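Local coordinates for protein nucleoporin nup120 (Schizosaccharomyces pombe, PDB 4GQ2) that serves as a structural constituent of the nuclear pore complex, whose nucleoporins build the pore and can dock transiently associated nuclear transport factors, at residues E96-F101 with T760-A765. Residues are numbered along the deposited sequence; the frame is centred on the assembly and turned at random.
Sequences EPLSKF and TMEALA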
loop_
_atom_site.group_PDB
_atom_site.type_symbol
_atom_site.label_atom_id
_atom_site.label_comp_id
_atom_site.label_asym_id
_atom_site.label_seq_id
_atom_site.Cartn_x
_atom_site.Cartn_y
_atom_site.Cartn_z
ATOM N N GLU A 96 5.001 27.689 -2.689
ATOM C CA GLU A 96 6.402 27.253 -2.673
ATOM C C GLU A 96 6.623 25.825 -3.193
ATOM O O GLU A 96 5.691 25.022 -3.207
ATOM C CB GLU A 96 6.978 27.405 -1.257
ATOM C CG GLU A 96 6.931 28.829 -0.711
ATOM C CD GLU A 96 8.020 29.120 0.308
ATOM O OE1 GLU A 96 9.197 28.786 0.043
ATOM O OE2 GLU A 96 7.703 29.702 1.370
ATOM N N PRO A 97 7.867 25.505 -3.619
ATOM C CA PRO A 97 8.189 24.129 -4.020
ATOM C C PRO A 97 8.042 23.178 -2.837
ATOM O O PRO A 97 8.237 23.584 -1.685
ATOM C CB PRO A 97 9.664 24.206 -4.435
ATOM C CG PRO A 97 9.963 25.658 -4.618
ATOM C CD PRO A 97 9.053 26.380 -3.671
ATOM N N LEU A 98 7.700 21.925 -3.125
ATOM C CA LEU A 98 7.468 20.924 -2.091
ATOM C C LEU A 98 8.703 20.656 -1.247
ATOM O O LEU A 98 9.833 20.730 -1.737
ATOM C CB LEU A 98 6.998 19.615 -2.715
ATOM C CG LEU A 98 5.738 19.656 -3.578
ATOM C CD1 LEU A 98 5.512 18.282 -4.185
ATOM C CD2 LEU A 98 4.516 20.113 -2.794
ATOM N N SER A 99 8.475 20.345 0.026
ATOM C CA SER A 99 9.543 19.893 0.910
ATOM C C SER A 99 9.849 18.430 0.617
ATOM O O SER A 99 9.108 17.541 1.018
ATOM C CB SER A 99 9.137 20.067 2.374
ATOM O OG SER A 99 8.838 21.418 2.662
ATOM N N LYS A 100 10.936 18.187 -0.104
ATOM C CA LYS A 100 11.322 16.832 -0.485
ATOM C C LYS A 100 12.514 16.360 0.328
ATOM O O LYS A 100 13.035 15.261 0.113
ATOM C CB LYS A 100 11.657 16.777 -1.976
ATOM C CG LYS A 100 10.471 16.937 -2.916
ATOM C CD LYS A 100 10.959 17.300 -4.311
ATOM C CE LYS A 100 9.913 17.029 -5.380
ATOM N NZ LYS A 100 10.384 17.456 -6.731
ATOM N N PHE A 101 12.952 17.201 1.262
ATOM C CA PHE A 101 14.134 16.902 2.068
ATOM C C PHE A 101 13.930 17.341 3.502
ATOM O O PHE A 101 13.222 18.323 3.764
ATOM C CB PHE A 101 15.386 17.585 1.485
ATOM C CG PHE A 101 15.634 17.259 0.039
ATOM C CD1 PHE A 101 16.316 16.096 -0.320
ATOM C CD2 PHE A 101 15.148 18.091 -0.970
ATOM C CE1 PHE A 101 16.523 15.778 -1.657
ATOM C CE2 PHE A 101 15.347 17.775 -2.307
ATOM C CZ PHE A 101 16.038 16.619 -2.648
ATOM N N THR A 760 1.718 23.471 -10.409
ATOM C CA THR A 760 0.314 23.071 -10.488
ATOM C C THR A 760 -0.055 22.161 -9.305
ATOM O O THR A 760 -0.239 22.644 -8.184
ATOM C CB THR A 760 -0.043 22.458 -11.875
ATOM O OG1 THR A 760 -1.393 21.970 -11.867
ATOM C CG2 THR A 760 0.924 21.324 -12.274
ATOM N N MET A 761 -0.178 20.861 -9.560
ATOM C CA MET A 761 -0.248 19.864 -8.501
ATOM C C MET A 761 1.039 19.040 -8.583
ATOM O O MET A 761 1.131 18.046 -9.312
ATOM C CB MET A 761 -1.503 18.998 -8.629
ATOM C CG MET A 761 -1.927 18.324 -7.330
ATOM S SD MET A 761 -3.286 19.117 -6.442
ATOM C CE MET A 761 -4.731 18.316 -7.143
ATOM N N GLU A 762 2.042 19.507 -7.845
ATOM C CA GLU A 762 3.382 18.941 -7.844
ATOM C C GLU A 762 3.410 17.696 -6.970
ATOM O O GLU A 762 4.210 16.787 -7.183
ATOM C CB GLU A 762 4.339 19.990 -7.284
ATOM C CG GLU A 762 5.810 19.808 -7.611
ATOM C CD GLU A 762 6.628 21.003 -7.157
ATOM O OE1 GLU A 762 6.238 22.146 -7.489
ATOM O OE2 GLU A 762 7.651 20.807 -6.461
ATOM N N ALA A 763 2.531 17.672 -5.973
ATOM C CA ALA A 763 2.462 16.579 -5.016
ATOM C C ALA A 763 2.106 15.272 -5.710
ATOM O O ALA A 763 2.559 14.215 -5.295
ATOM C CB ALA A 763 1.465 16.901 -3.912
ATOM N N LEU A 764 1.339 15.357 -6.797
ATOM C CA LEU A 764 0.895 14.173 -7.540
ATOM C C LEU A 764 2.034 13.328 -8.109
ATOM O O LEU A 764 1.885 12.116 -8.300
ATOM C CB LEU A 764 -0.074 14.566 -8.655
ATOM C CG LEU A 764 -1.510 14.867 -8.220
ATOM C CD1 LEU A 764 -2.325 15.437 -9.377
ATOM C CD2 LEU A 764 -2.200 13.646 -7.636
ATOM N N ALA A 765 3.171 13.972 -8.360
ATOM C CA ALA A 765 4.331 13.316 -8.962
ATOM C C ALA A 765 5.413 12.917 -7.955
ATOM O O ALA A 765 6.407 12.292 -8.334
ATOM C CB ALA A 765 4.922 14.209 -10.049
#
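Leu-98 and Ala-763 bring the two loops nearest, their CA atoms 7.2 Å apart, and side chains rather than paired backbones fill the gap. The Leu-98 and Glu-762 side chains overlap lengthwise, each pointing at the other's backbone. CD1 of Leu-98 comes down on the backbone just where Glu-762 joins Ala-763, 3.5 Å from Ala-763 N, and lies 4.3 Å from Ala-763 CB. The Glu-762 stem runs alongside the leucine, with Glu-762 CB 3.7 Å from Leu-98 CD1. With CG anti to the backbone N (chi1 -160°) and the chain extended beyond it, the glutamate carries its carboxylate past the leucine to the opposing backbone, where OE2 stops 3.5 Å from Leu-98 N without making a hydrogen bond to it. Lys-100 NZ is 4.3 Å from Glu-762 OE2, beyond salt-bridge range, though the opposite charges could still attract each other. Leu-764 packs on helix 770-777, while Glu-96 is salt-bridged to Lys-145 and hydrogen-bonded to Gln-149. This is a small loop-to-loop contact with a leucine at its centre, joining the loop between strands 83-88 and 101-106 of the beta-propeller to the loop that leads into helix 770-777 of the helical part.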